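Local structure of chitin deacetylase (Bombyx mori, 5ZNT) at residues 27-31 and 308-312; 13-19 and 182-188; 37-43 and 297-303; 213-218 and 230-234. The protein hydrolyses, through the zinc-dependent polysaccharide deacetylase domain in this chain, the N-acetamido groups of N-acetyl-D-glucosamine units in chitin, releasing acetate and leaving chitosan. All coordinates share one frame; numbering follows the deposited sequence.

Interaction 1 (27-31 and 308-312); sequences IPGDL and QWVQN
Trp309, whose ring meets Ile27, Pro28 and Leu31, has a backbone carbonyl that takes one of the two shortest polar bonds here: Asn312 N gives to Trp309 O at 3.0 Å, where helix 303-311 runs out. The other, Asp30 N to Ile27 O, also 3.0 Å, closes a type II beta turn with Pro28 and Gly29 at its corners; the positive phi of Gly29 (64°) fits the third position. The turn belongs to the loop leading into strand 38-45 of the carbohydrate esterase 4 fold, and no hydrogen bond joins it to the helix. The contact is therefore apolar. With CG anti to the backbone N (chi1 -174°), the indole of Trp309 reaches the turn by its six-membered ring. Pro28 CG comes at the ring edge, 3.9 Å from Trp309 CZ3, and Ile27 CG2 sits at the edge too, 4.3 Å from Trp309 CH2. Leu31 CD2 approaches obliquely, 4.1 Å from Trp309 CZ2. The indole N-H is spent elsewhere, on Arg314 O, while Trp182 and Trp325 meet the same ring system with planes turned by about 25°. Beside the indole, Val310 spreads both its methyls, CG1 and CG2, at 4.0 Å from Pro28 CG.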
loop_
_atom_site.group_PDB
_atom_site.type_symbol
_atom_site.label_atom_id
_atom_site.label_comp_id
_atom_site.label_asym_id
_atom_site.label_seq_id
_atom_site.Cartn_x
_atom_site.Cartn_y
_atom_site.Cartn_z
ATOM N N ILE A 27 -16.884 3.520 -12.273
ATOM C CA ILE A 27 -17.087 3.364 -10.837
ATOM C C ILE A 27 -17.750 2.022 -10.551
ATOM O O ILE A 27 -18.695 1.636 -11.257
ATOM C CB ILE A 27 -17.908 4.541 -10.289
ATOM C CG1 ILE A 27 -17.186 5.855 -10.562
ATOM C CG2 ILE A 27 -18.217 4.358 -8.820
ATOM C CD1 ILE A 27 -18.023 7.105 -10.213
ATOM N N PRO A 28 -17.276 1.270 -9.553
ATOM C CA PRO A 28 -17.959 0.029 -9.171
ATOM C C PRO A 28 -19.437 0.258 -8.886
ATOM O O PRO A 28 -19.834 1.299 -8.360
ATOM C CB PRO A 28 -17.202 -0.419 -7.913
ATOM C CG PRO A 28 -15.807 0.149 -8.112
ATOM C CD PRO A 28 -15.993 1.454 -8.842
ATOM N N GLY A 29 -20.255 -0.724 -9.261
ATOM C CA GLY A 29 -21.697 -0.617 -9.066
ATOM C C GLY A 29 -22.373 0.493 -9.841
ATOM O O GLY A 29 -23.563 0.742 -9.625
ATOM N N ASP A 30 -21.643 1.165 -10.730
ATOM C CA ASP A 30 -22.138 2.289 -11.521
ATOM C C ASP A 30 -22.824 3.339 -10.646
ATOM O O ASP A 30 -23.804 3.969 -11.049
ATOM C CB ASP A 30 -23.072 1.814 -12.640
ATOM C CG ASP A 30 -23.297 2.890 -13.705
ATOM O OD1 ASP A 30 -22.304 3.520 -14.144
ATOM O OD2 ASP A 30 -24.468 3.121 -14.087
ATOM N N LEU A 31 -22.297 3.543 -9.440
ATOM C CA LEU A 31 -22.786 4.629 -8.608
ATOM C C LEU A 31 -22.424 5.967 -9.250
ATOM O O LEU A 31 -21.395 6.081 -9.930
ATOM C CB LEU A 31 -22.193 4.543 -7.200
ATOM C CG LEU A 31 -22.904 3.693 -6.137
ATOM C CD1 LEU A 31 -22.961 2.250 -6.536
ATOM C CD2 LEU A 31 -22.212 3.822 -4.770
ATOM N N GLN A 308 -12.725 -3.724 -0.031
ATOM C CA GLN A 308 -13.986 -4.078 0.611
ATOM C C GLN A 308 -15.120 -3.181 0.120
ATOM O O GLN A 308 -16.244 -3.655 -0.096
ATOM C CB GLN A 308 -13.835 -4.011 2.131
ATOM C CG GLN A 308 -13.050 -5.187 2.688
ATOM C CD GLN A 308 -12.661 -4.982 4.127
ATOM O OE1 GLN A 308 -12.307 -3.876 4.533
ATOM N NE2 GLN A 308 -12.738 -6.046 4.915
ATOM N N TRP A 309 -14.832 -1.898 -0.113
ATOM C CA TRP A 309 -15.836 -1.011 -0.698
ATOM C C TRP A 309 -16.153 -1.406 -2.137
ATOM O O TRP A 309 -17.325 -1.430 -2.533
ATOM C CB TRP A 309 -15.358 0.437 -0.647
ATOM C CG TRP A 309 -16.398 1.436 -1.112
ATOM C CD1 TRP A 309 -17.241 2.167 -0.321
ATOM C CD2 TRP A 309 -16.698 1.806 -2.465
ATOM N NE1 TRP A 309 -18.055 2.962 -1.096
ATOM C CE2 TRP A 309 -17.745 2.757 -2.415
ATOM C CE3 TRP A 309 -16.193 1.421 -3.710
ATOM C CZ2 TRP A 309 -18.292 3.332 -3.564
ATOM C CZ3 TRP A 309 -16.738 1.990 -4.854
ATOM C CH2 TRP A 309 -17.773 2.943 -4.771
ATOM N N VAL A 310 -15.128 -1.703 -2.941
ATOM C CA VAL A 310 -15.362 -2.128 -4.325
ATOM C C VAL A 310 -16.273 -3.342 -4.359
ATOM O O VAL A 310 -17.099 -3.497 -5.267
ATOM C CB VAL A 310 -14.025 -2.406 -5.039
ATOM C CG1 VAL A 310 -14.259 -3.079 -6.401
ATOM C CG2 VAL A 310 -13.262 -1.111 -5.233
ATOM N N GLN A 311 -16.135 -4.223 -3.375
ATOM C CA GLN A 311 -16.904 -5.454 -3.355
ATOM C C GLN A 311 -18.338 -5.230 -2.899
ATOM O O GLN A 311 -19.192 -6.095 -3.122
ATOM C CB GLN A 311 -16.212 -6.479 -2.450
ATOM C CG GLN A 311 -14.886 -7.024 -3.027
ATOM C CD GLN A 311 -14.152 -7.929 -2.040
ATOM O OE1 GLN A 311 -14.171 -7.699 -0.827
ATOM N NE2 GLN A 311 -13.528 -8.970 -2.555
ATOM N N ASN A 312 -18.614 -4.103 -2.254
ATOM C CA ASN A 312 -19.961 -3.779 -1.792
ATOM C C ASN A 312 -20.098 -2.264 -1.780
ATOM O O ASN A 312 -20.049 -1.621 -0.727
ATOM C CB ASN A 312 -20.231 -4.389 -0.414
ATOM C CG ASN A 312 -21.602 -4.025 0.123
ATOM O OD1 ASN A 312 -22.462 -3.555 -0.623
ATOM N ND2 ASN A 312 -21.806 -4.221 1.429
#

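Interaction 2 (13-19 and 182-188); sequences CVLPDCF and WPYTMYF. Unlike the reference sequence in segment 182-188: Trp182 (reference Cys).
Phe19 and Thr185 are joined by the sole hydrogen bond of this contact: Thr185 N reaches Phe19 O at 3.1 Å, almost straight (170° at the hydrogen). The remainder is a matter of fit. The Cys13-Cys18 disulfide forms a bump on the N-terminal loop, received between Thr185, Tyr187 and Phe188. Its Cys18 SG lies 3.4 Å from Thr185 OG1 and 3.6 Å from Tyr187 CD2, oblique to that ring, but stands in the plane of the Phe188 ring, at its edge. Cys13 CB approaches the Phe188 ring obliquely, 3.4 Å from Phe188 CE1. Replacing Phe188 by an alanine would probably open a gap beside the disulfide, stripping Cys13 CB of its aromatic neighbour and leaving Cys18 SG with Tyr187 alone of the two rings. Thr185 fills the next hollow: its CG2, anti to the carbonyl carbon, lies 3.6 Å from Phe19 N, a buried N-H with no partner in the model. Farther along, the Phe19 ring turns its edge to the backbone, with CD2 3.4 Å from Pro183 O in the ring plane, and Trp182 CB lies at the same edge, 4.2 Å from Phe19 CE2. Strand 184-185 pairs antiparallel with strand 209-214 through Tyr184 and Glu210, while Val310 of helix 303-311 packs against Phe19 and Leu15, so the loop is wedged between sheet and helix.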
loop_
_atom_site.group_PDB
_atom_site.type_symbol
_atom_site.label_atom_id
_atom_site.label_comp_id
_atom_site.label_asym_id
_atom_site.label_seq_id
_atom_site.Cartn_x
_atom_site.Cartn_y
_atom_site.Cartn_z
ATOM N N CYS A 13 -17.385 -10.825 -15.453
ATOM C CA CYS A 13 -16.604 -10.214 -14.380
ATOM C C CYS A 13 -17.589 -9.480 -13.475
ATOM O O CYS A 13 -17.942 -8.328 -13.745
ATOM C CB CYS A 13 -15.545 -9.290 -14.937
ATOM S SG CYS A 13 -14.479 -8.543 -13.658
ATOM N N VAL A 14 -18.039 -10.148 -12.408
ATOM C CA VAL A 14 -19.102 -9.640 -11.549
ATOM C C VAL A 14 -18.611 -9.537 -10.111
ATOM O O VAL A 14 -17.875 -10.409 -9.623
ATOM C CB VAL A 14 -20.377 -10.516 -11.642
ATOM C CG1 VAL A 14 -20.858 -10.598 -13.089
ATOM C CG2 VAL A 14 -20.140 -11.924 -11.073
ATOM N N LEU A 15 -19.024 -8.464 -9.432
ATOM C CA LEU A 15 -18.688 -8.268 -8.028
ATOM C C LEU A 15 -19.248 -9.422 -7.200
ATOM O O LEU A 15 -20.283 -9.996 -7.548
ATOM C CB LEU A 15 -19.247 -6.934 -7.520
ATOM C CG LEU A 15 -18.645 -5.672 -8.146
ATOM C CD1 LEU A 15 -19.305 -4.397 -7.606
ATOM C CD2 LEU A 15 -17.127 -5.644 -7.926
ATOM N N PRO A 16 -18.596 -9.780 -6.087
ATOM C CA PRO A 16 -17.409 -9.142 -5.513
ATOM C C PRO A 16 -16.086 -9.790 -5.909
ATOM O O PRO A 16 -15.027 -9.355 -5.448
ATOM C CB PRO A 16 -17.639 -9.324 -4.020
ATOM C CG PRO A 16 -18.236 -10.704 -3.961
ATOM C CD PRO A 16 -19.154 -10.788 -5.166
ATOM N N ASP A 17 -16.143 -10.843 -6.721
ATOM C CA ASP A 17 -14.917 -11.556 -7.056
ATOM C C ASP A 17 -14.086 -10.809 -8.087
ATOM O O ASP A 17 -12.859 -10.971 -8.136
ATOM C CB ASP A 17 -15.254 -12.953 -7.579
ATOM C CG ASP A 17 -16.092 -13.742 -6.608
ATOM O OD1 ASP A 17 -16.023 -13.447 -5.391
ATOM O OD2 ASP A 17 -16.818 -14.656 -7.058
ATOM N N CYS A 18 -14.729 -9.993 -8.911
ATOM C CA CYS A 18 -14.083 -9.505 -10.114
ATOM C C CYS A 18 -14.619 -8.117 -10.413
ATOM O O CYS A 18 -15.830 -7.873 -10.330
ATOM C CB CYS A 18 -14.321 -10.471 -11.292
ATOM S SG CYS A 18 -13.432 -10.105 -12.834
ATOM N N PHE A 19 -13.711 -7.208 -10.749
ATOM C CA PHE A 19 -14.120 -5.894 -11.200
ATOM C C PHE A 19 -13.205 -5.436 -12.322
ATOM O O PHE A 19 -11.977 -5.474 -12.192
ATOM C CB PHE A 19 -14.122 -4.860 -10.063
ATOM C CG PHE A 19 -14.510 -3.501 -10.534
ATOM C CD1 PHE A 19 -15.800 -3.263 -10.999
ATOM C CD2 PHE A 19 -13.586 -2.479 -10.588
ATOM C CE1 PHE A 19 -16.159 -2.021 -11.470
ATOM C CE2 PHE A 19 -13.947 -1.224 -11.057
ATOM C CZ PHE A 19 -15.231 -1.000 -11.504
ATOM N N TRP A 182 -9.652 3.293 -11.377
ATOM C CA TRP A 182 -10.074 2.500 -10.234
ATOM C C TRP A 182 -9.245 1.214 -10.172
ATOM O O TRP A 182 -8.728 0.756 -11.199
ATOM C CB TRP A 182 -11.567 2.154 -10.345
ATOM C CG TRP A 182 -12.447 3.276 -9.880
ATOM C CD1 TRP A 182 -12.786 4.414 -10.580
ATOM C CD2 TRP A 182 -13.069 3.394 -8.592
ATOM N NE1 TRP A 182 -13.594 5.221 -9.799
ATOM C CE2 TRP A 182 -13.788 4.611 -8.584
ATOM C CE3 TRP A 182 -13.115 2.567 -7.457
ATOM C CZ2 TRP A 182 -14.513 5.039 -7.474
ATOM C CZ3 TRP A 182 -13.835 2.999 -6.350
ATOM C CH2 TRP A 182 -14.532 4.220 -6.373
ATOM N N PRO A 183 -9.109 0.608 -8.987
ATOM C CA PRO A 183 -8.491 -0.727 -8.913
ATOM C C PRO A 183 -9.186 -1.684 -9.868
ATOM O O PRO A 183 -10.339 -1.473 -10.261
ATOM C CB PRO A 183 -8.703 -1.156 -7.453
ATOM C CG PRO A 183 -8.807 0.140 -6.694
ATOM C CD PRO A 183 -9.473 1.132 -7.654
ATOM N N TYR A 184 -8.474 -2.746 -10.238
ATOM C CA TYR A 184 -9.027 -3.749 -11.133
ATOM C C TYR A 184 -8.463 -5.106 -10.736
ATOM O O TYR A 184 -7.420 -5.191 -10.081
ATOM C CB TYR A 184 -8.730 -3.402 -12.607
ATOM C CG TYR A 184 -7.267 -3.181 -12.913
ATOM C CD1 TYR A 184 -6.433 -4.257 -13.220
ATOM C CD2 TYR A 184 -6.720 -1.902 -12.909
ATOM C CE1 TYR A 184 -5.093 -4.069 -13.491
ATOM C CE2 TYR A 184 -5.375 -1.700 -13.170
ATOM C CZ TYR A 184 -4.571 -2.789 -13.459
ATOM O OH TYR A 184 -3.243 -2.604 -13.730
ATOM N N THR A 185 -9.181 -6.171 -11.083
ATOM C CA THR A 185 -8.626 -7.504 -10.887
ATOM C C THR A 185 -7.861 -7.929 -12.137
ATOM O O THR A 185 -8.042 -7.382 -13.226
ATOM C CB THR A 185 -9.710 -8.537 -10.551
ATOM O OG1 THR A 185 -10.575 -8.722 -11.671
ATOM C CG2 THR A 185 -10.534 -8.085 -9.361
ATOM N N MET A 186 -6.962 -8.887 -11.962
ATOM C CA MET A 186 -6.099 -9.297 -13.053
ATOM C C MET A 186 -6.663 -10.480 -13.848
ATOM O O MET A 186 -5.924 -11.087 -14.627
ATOM C CB MET A 186 -4.699 -9.641 -12.525
ATOM C CG MET A 186 -3.928 -8.477 -11.870
ATOM S SD MET A 186 -3.478 -7.146 -13.018
ATOM C CE MET A 186 -3.174 -8.062 -14.491
ATOM N N TYR A 187 -7.944 -10.820 -13.669
ATOM C CA TYR A 187 -8.532 -11.885 -14.483
ATOM C C TYR A 187 -8.557 -11.505 -15.960
ATOM O O TYR A 187 -8.503 -12.378 -16.834
ATOM C CB TYR A 187 -9.960 -12.182 -14.040
ATOM C CG TYR A 187 -10.147 -12.855 -12.703
ATOM C CD1 TYR A 187 -9.818 -14.199 -12.519
ATOM C CD2 TYR A 187 -10.718 -12.160 -11.634
ATOM C CE1 TYR A 187 -10.029 -14.827 -11.300
ATOM C CE2 TYR A 187 -10.930 -12.779 -10.410
ATOM C CZ TYR A 187 -10.591 -14.110 -10.252
ATOM O OH TYR A 187 -10.811 -14.697 -9.024
ATOM N N PHE A 188 -8.661 -10.214 -16.247
ATOM C CA PHE A 188 -8.769 -9.671 -17.589
ATOM C C PHE A 188 -7.585 -8.757 -17.837
ATOM O O PHE A 188 -6.904 -8.322 -16.898
ATOM C CB PHE A 188 -10.097 -8.922 -17.767
ATOM C CG PHE A 188 -11.291 -9.822 -17.672
ATOM C CD1 PHE A 188 -11.895 -10.070 -16.454
ATOM C CD2 PHE A 188 -11.776 -10.471 -18.801
ATOM C CE1 PHE A 188 -12.983 -10.930 -16.356
ATOM C CE2 PHE A 188 -12.869 -11.332 -18.711
ATOM C CZ PHE A 188 -13.471 -11.560 -17.485
#

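Interaction 3 (37-43 and 297-303); sequences PQMITIT and DVYFVTM
Asp297 O receives Gln38 N at 2.8 Å, the first rung of a parallel ladder that climbs the 297-303 segment. Val298 follows, paired with Gln38, and its CG1 packs 3.6 Å from Ile40 CD1. Tyr299 is bonded both ways: its N gives to Gln38 O at 2.9 Å and its O takes Ile40 N at 2.8 Å, while the ring reaches Pro37 CB. Phe300 lies alongside Ile40, both pointing the same way, with CZ 3.6 Å from Ile40 CD1; Ile42 CD1 comes obliquely to the ring, 3.5 Å from Phe300 CD2. An alanine in place of Ile40 is likely to open a gap between Val298 CG1 and the Phe300 ring, both of which Ile40 CD1 touches. Val301 N closes the ladder on Ile40 O at 3.0 Å; past it direct backbone pairing stops, and a water donates to both Val301 O and Ile42 O. Thr302 then caps helix 303-311, and Met303, bent at chi2 (-82°), brings SD to 3.8 Å from Thr41 CB. Strand segments 38-43 and 298-300, axes 23° apart, are neighbours in the parallel sheet typical of the distorted beta/alpha barrel of carbohydrate esterase 4 enzymes; strand 38-45 leads directly to Asp46, a zinc ligand.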
loop_
_atom_site.group_PDB
_atom_site.type_symbol
_atom_site.label_atom_id
_atom_site.label_comp_id
_atom_site.label_asym_id
_atom_site.label_seq_id
_atom_site.Cartn_x
_atom_site.Cartn_y
_atom_site.Cartn_z
ATOM N N PRO A 37 -17.960 8.033 -1.915
ATOM C CA PRO A 37 -16.947 8.574 -0.991
ATOM C C PRO A 37 -15.581 8.605 -1.671
ATOM O O PRO A 37 -15.181 7.644 -2.335
ATOM C CB PRO A 37 -16.947 7.578 0.178
ATOM C CG PRO A 37 -18.066 6.622 -0.081
ATOM C CD PRO A 37 -18.380 6.678 -1.544
ATOM N N GLN A 38 -14.884 9.721 -1.532
ATOM C CA GLN A 38 -13.532 9.849 -2.066
ATOM C C GLN A 38 -12.569 9.146 -1.111
ATOM O O GLN A 38 -12.311 9.630 -0.009
ATOM C CB GLN A 38 -13.155 11.316 -2.226
ATOM C CG GLN A 38 -11.737 11.535 -2.757
ATOM C CD GLN A 38 -11.513 10.872 -4.126
ATOM O OE1 GLN A 38 -12.053 11.326 -5.142
ATOM N NE2 GLN A 38 -10.691 9.809 -4.157
ATOM N N MET A 39 -12.039 8.010 -1.531
ATOM C CA MET A 39 -11.083 7.264 -0.726
ATOM C C MET A 39 -9.671 7.777 -0.975
ATOM O O MET A 39 -9.298 8.082 -2.112
ATOM C CB MET A 39 -11.173 5.777 -1.058
ATOM C CG MET A 39 -12.478 5.157 -0.585
ATOM S SD MET A 39 -12.675 3.461 -1.167
ATOM C CE MET A 39 -13.719 3.654 -2.618
ATOM N N ILE A 40 -8.889 7.879 0.101
ATOM C CA ILE A 40 -7.476 8.229 0.011
ATOM C C ILE A 40 -6.694 7.130 0.721
ATOM O O ILE A 40 -6.998 6.798 1.869
ATOM C CB ILE A 40 -7.188 9.610 0.631
ATOM C CG1 ILE A 40 -8.066 10.673 -0.063
ATOM C CG2 ILE A 40 -5.705 9.996 0.462
ATOM C CD1 ILE A 40 -7.919 12.090 0.516
ATOM N N THR A 41 -5.705 6.558 0.039
ATOM C CA THR A 41 -4.864 5.508 0.622
ATOM C C THR A 41 -3.477 6.096 0.846
ATOM O O THR A 41 -2.653 6.136 -0.065
ATOM C CB THR A 41 -4.791 4.260 -0.259
ATOM O OG1 THR A 41 -4.234 4.579 -1.542
ATOM C CG2 THR A 41 -6.177 3.653 -0.462
ATOM N N ILE A 42 -3.239 6.585 2.061
ATOM C CA ILE A 42 -1.884 6.904 2.478
ATOM C C ILE A 42 -1.129 5.600 2.701
ATOM O O ILE A 42 -1.624 4.705 3.390
ATOM C CB ILE A 42 -1.904 7.728 3.771
ATOM C CG1 ILE A 42 -2.623 9.063 3.564
ATOM C CG2 ILE A 42 -0.482 7.925 4.301
ATOM C CD1 ILE A 42 -2.968 9.726 4.913
ATOM N N THR A 43 0.067 5.480 2.119
ATOM C CA THR A 43 0.899 4.306 2.362
ATOM C C THR A 43 2.308 4.743 2.726
ATOM O O THR A 43 2.734 5.858 2.408
ATOM C CB THR A 43 0.954 3.345 1.151
ATOM O OG1 THR A 43 1.782 3.903 0.114
ATOM C CG2 THR A 43 -0.456 3.079 0.577
ATOM N N ASP A 297 -17.326 13.692 2.856
ATOM C CA ASP A 297 -17.368 12.640 1.847
ATOM C C ASP A 297 -15.977 12.124 1.468
ATOM O O ASP A 297 -15.817 11.536 0.393
ATOM C CB ASP A 297 -18.104 13.144 0.596
ATOM C CG ASP A 297 -17.518 14.435 0.051
ATOM O OD1 ASP A 297 -16.579 14.983 0.672
ATOM O OD2 ASP A 297 -17.998 14.921 -1.002
ATOM N N VAL A 298 -14.975 12.321 2.328
ATOM C CA VAL A 298 -13.600 11.888 2.075
ATOM C C VAL A 298 -13.185 10.958 3.216
ATOM O O VAL A 298 -13.321 11.319 4.390
ATOM C CB VAL A 298 -12.637 13.087 1.962
ATOM C CG1 VAL A 298 -11.153 12.626 1.967
ATOM C CG2 VAL A 298 -12.926 13.908 0.694
ATOM N N TYR A 299 -12.686 9.771 2.873
ATOM C CA TYR A 299 -12.245 8.772 3.851
ATOM C C TYR A 299 -10.794 8.374 3.579
ATOM O O TYR A 299 -10.460 7.969 2.461
ATOM C CB TYR A 299 -13.104 7.508 3.785
ATOM C CG TYR A 299 -14.452 7.625 4.448
ATOM C CD1 TYR A 299 -15.491 8.338 3.838
ATOM C CD2 TYR A 299 -14.699 7.007 5.671
ATOM C CE1 TYR A 299 -16.750 8.436 4.443
ATOM C CE2 TYR A 299 -15.947 7.096 6.278
ATOM C CZ TYR A 299 -16.961 7.812 5.657
ATOM O OH TYR A 299 -18.190 7.885 6.264
ATOM N N PHE A 300 -9.954 8.453 4.615
ATOM C CA PHE A 300 -8.596 7.899 4.579
ATOM C C PHE A 300 -8.676 6.469 5.080
ATOM O O PHE A 300 -8.935 6.238 6.268
ATOM C CB PHE A 300 -7.654 8.730 5.443
ATOM C CG PHE A 300 -7.455 10.131 4.941
ATOM C CD1 PHE A 300 -8.396 11.112 5.205
ATOM C CD2 PHE A 300 -6.325 10.467 4.203
ATOM C CE1 PHE A 300 -8.223 12.405 4.734
ATOM C CE2 PHE A 300 -6.134 11.772 3.750
ATOM C CZ PHE A 300 -7.091 12.731 4.003
ATOM N N VAL A 301 -8.482 5.507 4.172
ATOM C CA VAL A 301 -8.703 4.097 4.443
ATOM C C VAL A 301 -7.485 3.272 4.022
ATOM O O VAL A 301 -6.622 3.723 3.259
ATOM C CB VAL A 301 -9.970 3.588 3.716
ATOM C CG1 VAL A 301 -11.237 4.296 4.265
ATOM C CG2 VAL A 301 -9.835 3.832 2.223
ATOM N N THR A 302 -7.441 2.033 4.509
ATOM C CA THR A 302 -6.409 1.097 4.075
ATOM C C THR A 302 -6.704 0.588 2.668
ATOM O O THR A 302 -7.808 0.739 2.134
ATOM C CB THR A 302 -6.314 -0.092 5.023
ATOM O OG1 THR A 302 -7.475 -0.916 4.868
ATOM C CG2 THR A 302 -6.224 0.365 6.480
ATOM N N MET A 303 -5.711 -0.083 2.084
ATOM C CA MET A 303 -5.908 -0.687 0.765
ATOM C C MET A 303 -6.961 -1.779 0.812
ATOM O O MET A 303 -7.808 -1.879 -0.082
ATOM C CB MET A 303 -4.596 -1.266 0.250
ATOM C CG MET A 303 -3.466 -0.297 0.283
ATOM S SD MET A 303 -3.562 0.731 -1.164
ATOM C CE MET A 303 -2.186 0.127 -2.018
HETATM O O HOH W 1 -3.863 3.234 2.822
#

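Interaction 4 (213-218 and 230-234); sequences MNELDR and GCAMV
The extended Glu215 side chain runs over the backbone of Gly230, and a water spans Glu215 OE1 (2.6 Å) and Gly230 N (3.1 Å). The fit is tight, since a CB on Gly230 would stand 2.7 Å from Glu215 CB. The carboxylate is also held by His195 and by the backbone N of Leu176. Next along the chain, Leu216 N gives a straight bond to Cys231 O (2.7 Å, 176°), arriving from above the carbonyl plane, whereas Cys231 N returns to Leu216 O at 3.0 Å in the carbonyl plane, on a lone pair. At the far end of the segment Arg218 CB rests 4.0 Å from Cys231 SG, the sulfur of the disulfide to Cys237. At its start, Met213, bent at chi3 (71°), crosses Met233 obliquely with CE 3.7 Å from Met233 SD. The pair of backbone bonds is an isolated antiparallel hydrogen-bonded bridge that closes the loop between Leu216 and Cys231; just past it the Met233 side chain lies about 7 Å from the bound zinc ion and from the side chains of its ligands Asp46 and His101.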
loop_
_atom_site.group_PDB
_atom_site.type_symbol
_atom_site.label_atom_id
_atom_site.label_comp_id
_atom_site.label_asym_id
_atom_site.label_seq_id
_atom_site.Cartn_x
_atom_site.Cartn_y
_atom_site.Cartn_z
ATOM N N MET A 213 -1.433 2.043 -9.043
ATOM C CA MET A 213 -0.771 3.250 -8.557
ATOM C C MET A 213 -0.872 4.295 -9.664
ATOM O O MET A 213 -0.039 4.350 -10.566
ATOM C CB MET A 213 0.679 2.958 -8.168
ATOM C CG MET A 213 0.811 1.923 -7.026
ATOM S SD MET A 213 2.547 1.464 -6.660
ATOM C CE MET A 213 3.172 2.945 -5.896
ATOM N N ASN A 214 -1.918 5.125 -9.593
ATOM C CA ASN A 214 -2.060 6.228 -10.538
ATOM C C ASN A 214 -0.954 7.242 -10.323
ATOM O O ASN A 214 -0.738 7.703 -9.201
ATOM C CB ASN A 214 -3.411 6.923 -10.362
ATOM C CG ASN A 214 -4.562 6.084 -10.827
ATOM O OD1 ASN A 214 -4.771 5.916 -12.029
ATOM N ND2 ASN A 214 -5.338 5.555 -9.879
ATOM N N GLU A 215 -0.270 7.621 -11.401
ATOM C CA GLU A 215 0.678 8.718 -11.288
ATOM C C GLU A 215 -0.053 9.997 -10.906
ATOM O O GLU A 215 -1.203 10.215 -11.283
ATOM C CB GLU A 215 1.418 8.934 -12.605
ATOM C CG GLU A 215 2.425 7.849 -12.935
ATOM C CD GLU A 215 3.227 8.210 -14.177
ATOM O OE1 GLU A 215 2.666 8.887 -15.071
ATOM O OE2 GLU A 215 4.405 7.828 -14.248
ATOM N N LEU A 216 0.619 10.838 -10.138
ATOM C CA LEU A 216 0.080 12.136 -9.790
ATOM C C LEU A 216 0.650 13.184 -10.747
ATOM O O LEU A 216 1.729 13.005 -11.315
ATOM C CB LEU A 216 0.406 12.492 -8.335
ATOM C CG LEU A 216 -0.546 11.988 -7.219
ATOM C CD1 LEU A 216 -1.019 10.585 -7.408
ATOM C CD2 LEU A 216 0.133 12.118 -5.854
ATOM N N ASP A 217 -0.107 14.268 -10.931
ATOM C CA ASP A 217 0.256 15.374 -11.819
ATOM C C ASP A 217 1.129 16.342 -11.033
ATOM O O ASP A 217 0.681 16.953 -10.059
ATOM C CB ASP A 217 -1.017 16.041 -12.353
ATOM C CG ASP A 217 -0.745 17.198 -13.326
ATOM O OD1 ASP A 217 0.420 17.563 -13.588
ATOM O OD2 ASP A 217 -1.740 17.747 -13.836
ATOM N N ARG A 218 2.390 16.458 -11.423
ATOM C CA ARG A 218 3.318 17.286 -10.667
ATOM C C ARG A 218 3.421 18.710 -11.209
ATOM O O ARG A 218 4.252 19.483 -10.722
ATOM C CB ARG A 218 4.697 16.646 -10.686
ATOM C CG ARG A 218 5.208 16.655 -12.095
ATOM C CD ARG A 218 6.669 16.540 -12.159
ATOM N NE ARG A 218 7.056 15.144 -12.144
ATOM C CZ ARG A 218 8.282 14.733 -12.421
ATOM N NH1 ARG A 218 9.212 15.633 -12.746
ATOM N NH2 ARG A 218 8.571 13.433 -12.377
ATOM N N GLY A 230 4.121 12.079 -15.039
ATOM C CA GLY A 230 3.583 12.035 -13.691
ATOM C C GLY A 230 4.578 11.411 -12.718
ATOM O O GLY A 230 5.728 11.121 -13.049
ATOM N N CYS A 231 4.112 11.188 -11.485
ATOM C CA CYS A 231 4.962 10.535 -10.491
ATOM C C CYS A 231 4.081 9.721 -9.556
ATOM O O CYS A 231 3.032 10.202 -9.116
ATOM C CB CYS A 231 5.798 11.556 -9.699
ATOM S SG CYS A 231 4.850 12.989 -9.079
ATOM N N ALA A 232 4.491 8.482 -9.274
ATOM C CA ALA A 232 3.671 7.618 -8.429
ATOM C C ALA A 232 4.064 7.757 -6.959
ATOM O O ALA A 232 3.234 8.126 -6.123
ATOM C CB ALA A 232 3.764 6.163 -8.911
ATOM N N MET A 233 5.321 7.486 -6.628
ATOM C CA MET A 233 5.803 7.757 -5.279
ATOM C C MET A 233 5.951 9.256 -5.097
ATOM O O MET A 233 6.528 9.943 -5.950
ATOM C CB MET A 233 7.140 7.061 -5.023
ATOM C CG MET A 233 7.128 5.552 -5.263
ATOM S SD MET A 233 5.951 4.687 -4.186
ATOM C CE MET A 233 6.591 5.160 -2.571
ATOM N N VAL A 234 5.444 9.768 -3.974
ATOM C CA VAL A 234 5.489 11.211 -3.757
ATOM C C VAL A 234 6.923 11.721 -3.819
ATOM O O VAL A 234 7.196 12.767 -4.418
ATOM C CB VAL A 234 4.809 11.581 -2.427
ATOM C CG1 VAL A 234 4.923 13.072 -2.176
ATOM C CG2 VAL A 234 3.347 11.161 -2.466
HETATM O O HOH W 2 3.503 9.949 -17.267
#

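Along the chain, interactions 1 and 2 interlock, as do 2 and 3, because their segments alternate; interaction 4 is nested within the loops closed by 1 and 3. Interactions 1 and 2, with centres 10 Å apart, touch through the Trp182 and Trp309 rings, joining segment 182-188 to helix 303-311, and through Leu15 against Val310, joining the N-terminal loop to the same helix. That helix follows strand 298-300, so interaction 3, whose centre is about 14 Å from that of interaction 1, shares its packing through Met39 and Trp309. Interaction 4 touches none of the others, but strands 184-185 and 209-214 link it to interaction 2 within one sheet. Interactions 1 and 2 lie away from the zinc site, toward which 3 and 4 extend.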